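PDB 2X49: invasion protein InvA from Salmonella enterica, which is involved in the invasion of intestinal epithelial cells as an inner-membrane component of the type III secretion export apparatus, seen here as its C-terminal domain. Local coordinates for residues A243-V248 with A270-L275; T260-D265 with K303-G308. All coordinates share one frame; numbering follows the deposited sequence.

Contact 1 of 2, residues A243-V248 with A270-L275. With CA (calcium ion), chain F.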
ATOM      1  N   ALA A 243     -18.600   9.880 -11.905  1.00 17.50           N
ATOM      2  CA  ALA A 243     -19.267   8.996 -12.863  1.00 17.32           C
ATOM      3  C   ALA A 243     -18.717   9.292 -14.244  1.00 18.46           C
ATOM      4  O   ALA A 243     -18.638   8.450 -15.127  1.00 18.39           O
ATOM      5  CB  ALA A 243     -20.834   9.183 -12.821  1.00 16.89           C
ATOM      6  N   GLU A 244     -18.234  10.502 -14.373  1.00 20.32           N
ATOM      7  CA  GLU A 244     -17.705  10.979 -15.661  1.00 21.23           C
ATOM      8  C   GLU A 244     -16.439  10.253 -16.038  1.00 20.84           C
ATOM      9  O   GLU A 244     -16.299   9.705 -17.129  1.00 21.46           O
ATOM     10  CB  GLU A 244     -17.459  12.485 -15.618  1.00 22.06           C
ATOM     11  CG  GLU A 244     -18.738  13.272 -15.820  1.00 23.35           C
ATOM     12  CD  GLU A 244     -19.552  13.566 -14.534  1.00 24.71           C
ATOM     13  OE1 GLU A 244     -19.342  12.925 -13.475  1.00 26.26           O
ATOM     14  OE2 GLU A 244     -20.418  14.466 -14.593  1.00 25.41           O
ATOM     15  N   VAL A 245     -15.537  10.225 -15.085  1.00 20.39           N
ATOM     16  CA  VAL A 245     -14.223   9.635 -15.290  1.00 19.69           C
ATOM     17  C   VAL A 245     -14.388   8.125 -15.427  1.00 18.83           C
ATOM     18  O   VAL A 245     -13.735   7.458 -16.241  1.00 19.31           O
ATOM     19  CB  VAL A 245     -13.243   9.992 -14.145  1.00 20.10           C
ATOM     20  CG1 VAL A 245     -11.999   9.128 -14.209  1.00 21.45           C
ATOM     21  CG2 VAL A 245     -12.880  11.477 -14.251  1.00 20.33           C
ATOM     22  N   GLU A 246     -15.294   7.585 -14.642  1.00 17.97           N
ATOM     23  CA  GLU A 246     -15.498   6.137 -14.691  1.00 18.03           C
ATOM     24  C   GLU A 246     -15.881   5.717 -16.087  1.00 18.07           C
ATOM     25  O   GLU A 246     -15.467   4.660 -16.604  1.00 18.88           O
ATOM     26  CB  GLU A 246     -16.525   5.649 -13.693  1.00 18.05           C
ATOM     27  CG  GLU A 246     -15.968   5.615 -12.295  1.00 19.41           C
ATOM     28  CD  GLU A 246     -16.796   4.754 -11.350  1.00 21.00           C
ATOM     29  OE1 GLU A 246     -17.729   4.061 -11.828  1.00 24.78           O
ATOM     30  OE2 GLU A 246     -16.505   4.783 -10.131  1.00 22.56           O
ATOM     31  N   ASP A 247     -16.652   6.585 -16.718  1.00 18.25           N
ATOM     32  CA  ASP A 247     -17.194   6.250 -18.028  1.00 18.13           C
ATOM     33  C   ASP A 247     -16.142   6.277 -19.100  1.00 17.34           C
ATOM     34  O   ASP A 247     -16.205   5.525 -20.036  1.00 16.77           O
ATOM     35  CB  ASP A 247     -18.394   7.104 -18.418  1.00 18.56           C
ATOM     36  CG  ASP A 247     -19.702   6.425 -18.085  1.00 22.04           C
ATOM     37  OD1 ASP A 247     -20.643   7.138 -17.670  1.00 27.61           O
ATOM     38  OD2 ASP A 247     -19.827   5.180 -18.287  1.00 24.20           O
ATOM     39  N   VAL A 248     -15.161   7.139 -18.932  1.00 18.34           N
ATOM     40  CA  VAL A 248     -14.085   7.254 -19.936  1.00 18.48           C
ATOM     41  C   VAL A 248     -13.354   5.937 -19.972  1.00 18.84           C
ATOM     42  O   VAL A 248     -12.947   5.416 -21.016  1.00 19.10           O
ATOM     43  CB  VAL A 248     -13.089   8.379 -19.624  1.00 18.95           C
ATOM     44  CG1 VAL A 248     -11.807   8.228 -20.458  1.00 19.35           C
ATOM     45  CG2 VAL A 248     -13.747   9.713 -19.863  1.00 19.56           C
ATOM     46  N   ALA A 270      -3.330  10.454 -21.747  1.00 16.32           N
ATOM     47  CA  ALA A 270      -2.491  11.534 -21.181  1.00 16.26           C
ATOM     48  C   ALA A 270      -3.381  12.633 -20.634  1.00 16.75           C
ATOM     49  O   ALA A 270      -3.143  13.189 -19.547  1.00 17.09           O
ATOM     50  CB  ALA A 270      -1.527  12.113 -22.218  1.00 16.32           C
ATOM     51  N   ASN A 271      -4.459  12.870 -21.361  1.00 16.55           N
ATOM     52  CA  ASN A 271      -5.402  13.981 -21.016  1.00 17.09           C
ATOM     53  C   ASN A 271      -6.183  13.592 -19.757  1.00 17.45           C
ATOM     54  O   ASN A 271      -6.415  14.398 -18.853  1.00 17.56           O
ATOM     55  CB  ASN A 271      -6.303  14.401 -22.177  1.00 17.62           C
ATOM     56  CG  ASN A 271      -5.539  15.200 -23.177  1.00 18.56           C
ATOM     57  OD1 ASN A 271      -4.491  15.763 -22.837  1.00 24.11           O
ATOM     58  ND2 ASN A 271      -6.018  15.265 -24.397  1.00 22.80           N
ATOM     59  N   LEU A 272      -6.521  12.321 -19.674  1.00 17.63           N
ATOM     60  CA  LEU A 272      -7.227  11.809 -18.484  1.00 18.49           C
ATOM     61  C   LEU A 272      -6.327  11.849 -17.235  1.00 18.21           C
ATOM     62  O   LEU A 272      -6.757  12.167 -16.121  1.00 17.50           O
ATOM     63  CB  LEU A 272      -7.787  10.401 -18.746  1.00 19.88           C
ATOM     64  CG  LEU A 272      -8.530   9.839 -17.555  1.00 22.23           C
ATOM     65  CD1 LEU A 272      -9.702  10.784 -17.237  1.00 24.34           C
ATOM     66  CD2 LEU A 272      -9.013   8.402 -17.848  1.00 26.15           C
ATOM     67  N   MET A 273      -5.067  11.507 -17.432  1.00 17.61           N
ATOM     68  CA  MET A 273      -4.078  11.591 -16.352  1.00 17.16           C
ATOM     69  C   MET A 273      -3.870  13.039 -15.883  1.00 17.81           C
ATOM     70  O   MET A 273      -3.704  13.296 -14.693  1.00 17.41           O
ATOM     71  CB  MET A 273      -2.744  10.942 -16.700  1.00 18.30           C
ATOM     72  CG  MET A 273      -2.770   9.439 -16.604  1.00 22.46           C
ATOM     73  SD  MET A 273      -3.206   8.848 -14.965  1.00 26.74           S
ATOM     74  CE  MET A 273      -1.831   9.486 -14.000  1.00 26.10           C
ATOM     75  N   ASP A 274      -3.901  13.954 -16.813  1.00 16.70           N
ATOM     76  CA  ASP A 274      -3.736  15.400 -16.478  1.00 17.13           C
ATOM     77  C   ASP A 274      -4.924  15.843 -15.603  1.00 17.97           C
ATOM     78  O   ASP A 274      -4.788  16.646 -14.660  1.00 17.14           O
ATOM     79  CB  ASP A 274      -3.528  16.276 -17.717  1.00 18.67           C
ATOM     80  CG  ASP A 274      -2.139  16.081 -18.327  1.00 21.01           C
ATOM     81  OD1 ASP A 274      -1.228  15.603 -17.601  1.00 28.00           O
ATOM     82  OD2 ASP A 274      -1.941  16.406 -19.526  1.00 24.56           O
ATOM     83  N   LEU A 275      -6.098  15.304 -15.922  1.00 16.89           N
ATOM     84  CA  LEU A 275      -7.333  15.643 -15.157  1.00 16.52           C
ATOM     85  C   LEU A 275      -7.249  15.071 -13.723  1.00 16.04           C
ATOM     86  O   LEU A 275      -7.587  15.706 -12.745  1.00 15.39           O
ATOM     87  CB  LEU A 275      -8.595  15.122 -15.867  1.00 16.62           C
ATOM     88  CG  LEU A 275      -9.861  15.219 -15.029  1.00 18.68           C
ATOM     89  CD1 LEU A 275     -10.256  16.694 -14.806  1.00 17.61           C
ATOM     90  CD2 LEU A 275     -10.999  14.445 -15.727  1.00 21.09           C
TER
HETATM   91 CA    CA F1690       0.308  16.348 -21.194  1.00 44.07          CA
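An antiparallel helix pair in the C-terminal domain of InvA is joined here by Val-245 and Val-248 on helix 243-252 and Leu-272 and Leu-275 on helix 266-280. Leu-272 supplies both of its methyls. CD2 meets Val-248 CG1 end to end at 3.8 Å, and CD1 lies 4.1 Å from CG1 of Val-245, whose side chain it passes at a slant. The other branch of Val-245, CG2, comes to 3.8 Å from Leu-275 CD2 as the two side chains run past each other in opposite directions. Val-245 is thus shared between two leucines one helical turn apart, a division set by its first torsion: with CG1 opposite the backbone N (chi1 167°), CG2 is left for Leu-275. Between the two helices the chain makes the small antiparallel hairpin of strands 253-255 and 260-262, and the contact brings together the two helices that flank this hairpin. The axes of the two short segments come no closer than 11.8 Å, with 157° between their N-to-C directions, a wide spacing bridged by branched side chains alone. Val-245 also touches the C-terminal Ile-333. Elsewhere on helix 243-252, Glu-246 forms a salt bridge with Arg-250 and hydrogen bonds with Thr-294 and Ser-295. On the face of helix 266-280 turned from helix 243-252, Asp-274 OD2 binds a calcium ion at 2.8 Å.

Contact 2 of 2, residues T260-D265 with K303-G308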
ATOM      1  N   THR A 260      -8.877  -9.157 -20.382  1.00 20.69           N
ATOM      2  CA  THR A 260      -9.592  -7.921 -20.541  1.00 19.40           C
ATOM      3  C   THR A 260      -8.568  -6.824 -20.363  1.00 18.80           C
ATOM      4  O   THR A 260      -7.787  -6.816 -19.397  1.00 19.09           O
ATOM      5  CB  THR A 260     -10.705  -7.811 -19.488  1.00 19.39           C
ATOM      6  OG1 THR A 260     -11.587  -8.925 -19.621  1.00 20.12           O
ATOM      7  CG2 THR A 260     -11.480  -6.538 -19.662  1.00 18.49           C
ATOM      8  N   PHE A 261      -8.564  -5.897 -21.307  1.00 17.03           N
ATOM      9  CA  PHE A 261      -7.627  -4.785 -21.255  1.00 16.67           C
ATOM     10  C   PHE A 261      -8.244  -3.467 -21.615  1.00 15.55           C
ATOM     11  O   PHE A 261      -9.296  -3.378 -22.247  1.00 14.64           O
ATOM     12  CB  PHE A 261      -6.372  -5.070 -22.098  1.00 16.17           C
ATOM     13  CG  PHE A 261      -6.622  -5.199 -23.572  1.00 15.60           C
ATOM     14  CD1 PHE A 261      -6.559  -4.095 -24.409  1.00 17.10           C
ATOM     15  CD2 PHE A 261      -6.859  -6.435 -24.136  1.00 17.43           C
ATOM     16  CE1 PHE A 261      -6.769  -4.222 -25.787  1.00 15.35           C
ATOM     17  CE2 PHE A 261      -7.068  -6.574 -25.516  1.00 16.57           C
ATOM     18  CZ  PHE A 261      -7.005  -5.460 -26.340  1.00 17.58           C
ATOM     19  N   LEU A 262      -7.542  -2.445 -21.152  1.00 15.66           N
ATOM     20  CA  LEU A 262      -7.880  -1.041 -21.368  1.00 15.52           C
ATOM     21  C   LEU A 262      -7.143  -0.538 -22.577  1.00 15.80           C
ATOM     22  O   LEU A 262      -5.926  -0.609 -22.654  1.00 17.02           O
ATOM     23  CB  LEU A 262      -7.502  -0.171 -20.184  1.00 15.78           C
ATOM     24  CG  LEU A 262      -7.911   1.293 -20.271  1.00 16.62           C
ATOM     25  CD1 LEU A 262      -9.433   1.460 -20.301  1.00 16.81           C
ATOM     26  CD2 LEU A 262      -7.335   2.056 -19.064  1.00 19.48           C
ATOM     27  N   SER A 263      -7.919  -0.012 -23.506  1.00 15.16           N
ATOM     28  CA  SER A 263      -7.371   0.490 -24.787  1.00 14.64           C
ATOM     29  C   SER A 263      -7.819   1.927 -25.067  1.00 15.18           C
ATOM     30  O   SER A 263      -8.873   2.165 -25.636  1.00 14.79           O
ATOM     31  CB  SER A 263      -7.765  -0.470 -25.916  1.00 14.44           C
ATOM     32  OG  SER A 263      -7.206  -0.091 -27.165  1.00 14.16           O
ATOM     33  N   LEU A 264      -6.961   2.857 -24.663  1.00 15.07           N
ATOM     34  CA  LEU A 264      -7.188   4.302 -24.828  1.00 16.19           C
ATOM     35  C   LEU A 264      -6.108   4.890 -25.695  1.00 16.11           C
ATOM     36  O   LEU A 264      -4.943   4.531 -25.544  1.00 16.09           O
ATOM     37  CB  LEU A 264      -7.197   5.032 -23.493  1.00 17.75           C
ATOM     38  CG  LEU A 264      -8.417   4.853 -22.579  1.00 19.95           C
ATOM     39  CD1 LEU A 264      -8.133   5.677 -21.319  1.00 21.69           C
ATOM     40  CD2 LEU A 264      -9.686   5.276 -23.262  1.00 21.97           C
ATOM     41  N   ASP A 265      -6.506   5.812 -26.564  1.00 16.41           N
ATOM     42  CA  ASP A 265      -5.514   6.542 -27.390  1.00 17.00           C
ATOM     43  C   ASP A 265      -4.452   7.178 -26.458  1.00 16.14           C
ATOM     44  O   ASP A 265      -4.771   7.644 -25.369  1.00 15.99           O
ATOM     45  CB  ASP A 265      -6.202   7.590 -28.307  1.00 17.26           C
ATOM     46  CG  ASP A 265      -5.219   8.357 -29.188  1.00 20.05           C
ATOM     47  OD1 ASP A 265      -4.999   7.952 -30.364  1.00 22.23           O
ATOM     48  OD2 ASP A 265      -4.674   9.382 -28.701  1.00 25.38           O
ATOM     49  N   LYS A 303      -6.373   1.647 -11.358  1.00 15.81           N
ATOM     50  CA  LYS A 303      -5.107   1.375 -10.619  1.00 16.23           C
ATOM     51  C   LYS A 303      -3.931   1.316 -11.603  1.00 16.47           C
ATOM     52  O   LYS A 303      -2.954   2.052 -11.465  1.00 16.65           O
ATOM     53  CB  LYS A 303      -5.159   0.149  -9.698  1.00 16.78           C
ATOM     54  CG  LYS A 303      -3.785  -0.315  -9.188  1.00 17.48           C
ATOM     55  CD  LYS A 303      -3.201   0.607  -8.101  1.00 18.31           C
ATOM     56  CE  LYS A 303      -1.809   0.159  -7.663  1.00 19.65           C
ATOM     57  NZ  LYS A 303      -1.107   1.108  -6.790  1.00 22.14           N
ATOM     58  N   LYS A 304      -4.094   0.565 -12.679  1.00 16.71           N
ATOM     59  CA  LYS A 304      -3.011   0.432 -13.680  1.00 17.05           C
ATOM     60  C   LYS A 304      -2.685   1.750 -14.343  1.00 16.48           C
ATOM     61  O   LYS A 304      -1.520   2.074 -14.616  1.00 17.40           O
ATOM     62  CB  LYS A 304      -3.333  -0.636 -14.742  1.00 18.66           C
ATOM     63  CG  LYS A 304      -2.161  -1.006 -15.678  1.00 22.97           C
ATOM     64  CD  LYS A 304      -2.431  -2.300 -16.446  1.00 27.44           C
ATOM     65  CE  LYS A 304      -1.137  -2.972 -16.930  1.00 30.42           C
ATOM     66  NZ  LYS A 304      -0.930  -2.817 -18.407  1.00 31.10           N
ATOM     67  N   MET A 305      -3.722   2.545 -14.563  1.00 16.67           N
ATOM     68  CA  MET A 305      -3.544   3.812 -15.230  1.00 17.69           C
ATOM     69  C   MET A 305      -2.759   4.835 -14.390  1.00 17.23           C
ATOM     70  O   MET A 305      -1.851   5.508 -14.893  1.00 18.05           O
ATOM     71  CB  MET A 305      -4.908   4.356 -15.687  1.00 18.61           C
ATOM     72  CG  MET A 305      -4.928   5.802 -15.828  1.00 24.31           C
ATOM     73  SD  MET A 305      -6.065   6.161 -17.166  1.00 31.14           S
ATOM     74  CE  MET A 305      -5.239   5.235 -18.447  1.00 30.37           C
ATOM     75  N   ILE A 306      -3.056   4.890 -13.108  1.00 17.69           N
ATOM     76  CA  ILE A 306      -2.525   5.988 -12.252  1.00 17.63           C
ATOM     77  C   ILE A 306      -1.246   5.661 -11.525  1.00 18.16           C
ATOM     78  O   ILE A 306      -0.590   6.555 -10.983  1.00 18.67           O
ATOM     79  CB  ILE A 306      -3.546   6.465 -11.176  1.00 18.22           C
ATOM     80  CG1 ILE A 306      -3.726   5.408 -10.097  1.00 18.52           C
ATOM     81  CG2 ILE A 306      -4.828   6.940 -11.827  1.00 19.96           C
ATOM     82  CD1 ILE A 306      -4.537   5.883  -8.868  1.00 20.39           C
ATOM     83  N   GLU A 307      -0.870   4.404 -11.565  1.00 17.47           N
ATOM     84  CA  GLU A 307       0.203   3.916 -10.644  1.00 17.62           C
ATOM     85  C   GLU A 307       1.602   4.359 -11.014  1.00 17.10           C
ATOM     86  O   GLU A 307       2.489   4.364 -10.188  1.00 16.61           O
ATOM     87  CB  GLU A 307       0.199   2.405 -10.465  1.00 18.60           C
ATOM     88  CG  GLU A 307       0.601   1.654 -11.669  1.00 18.62           C
ATOM     89  CD  GLU A 307       0.522   0.153 -11.465  1.00 26.39           C
ATOM     90  OE1 GLU A 307       0.121  -0.262 -10.369  1.00 31.91           O
ATOM     91  OE2 GLU A 307       0.853  -0.604 -12.412  1.00 29.65           O
ATOM     92  N   GLY A 308       1.732   4.804 -12.241  1.00 16.42           N
ATOM     93  CA  GLY A 308       2.985   5.337 -12.734  1.00 16.51           C
ATOM     94  C   GLY A 308       3.342   6.637 -12.047  1.00 16.21           C
ATOM     95  O   GLY A 308       4.460   6.826 -11.550  1.00 18.10           O
TER
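The terminal methyl of Met-305 meets Leu-262 and Leu-264 together, its CE lying 3.9 Å from Leu-262 CD2 and 4.1 Å from Leu-264 CD1. The methionine crosses each leucine at about a right angle, and its one methyl serves two residues of the same extended segment. Its CG stands opposite the backbone N (chi1 155°), and bends at chi2 and chi3 turn CE to the leucines. Each leucine gives a single branch to the contact, although their first torsions differ: CD2 comes from Leu-262, with CG opposite the backbone N, and CD1 from Leu-264, with CG opposite the carbonyl carbon. Leu-262 ends the second strand of the hairpin formed with strand 253-255, and its side chain also rests on Phe-301 of helix 299-306. Backbone hydrogen bonds between Phe-261 and Arg-254 and between Ser-263 and Gly-252 tie this strand and the residue after it to strand 253-255 and to Gly-252. Further along, Asp-265 caps helix 266-280 through a bond from Glu-267 N to its OD2. Between the two segments the contact is wholly apolar and small, burying 90 Å² in all, and rests on van der Waals packing of one methionine methyl, with no directional bond between the segments.

How the contacts relate
Both contacts are apolar, but they sit at different depths: contact 1 is partly buried, with Val-245 and Leu-272 enclosed, whereas contact 2 lies at the surface and none of its touching residues is buried. Contact 1 pairs two helices through branched side chains on both sides; contact 2 sets a strand end and the following loop against a helix through one methionine. Their segments alternate along the chain, strand 260-262 leading into helix 266-280. Their centres are 11 Å apart, and Met-305 joins them: its SD lies 3.8 Å from Leu-272 CD2, and its CG 3.6 Å from Met-273 SD. Val-248 O also packs against Leu-264 CD2.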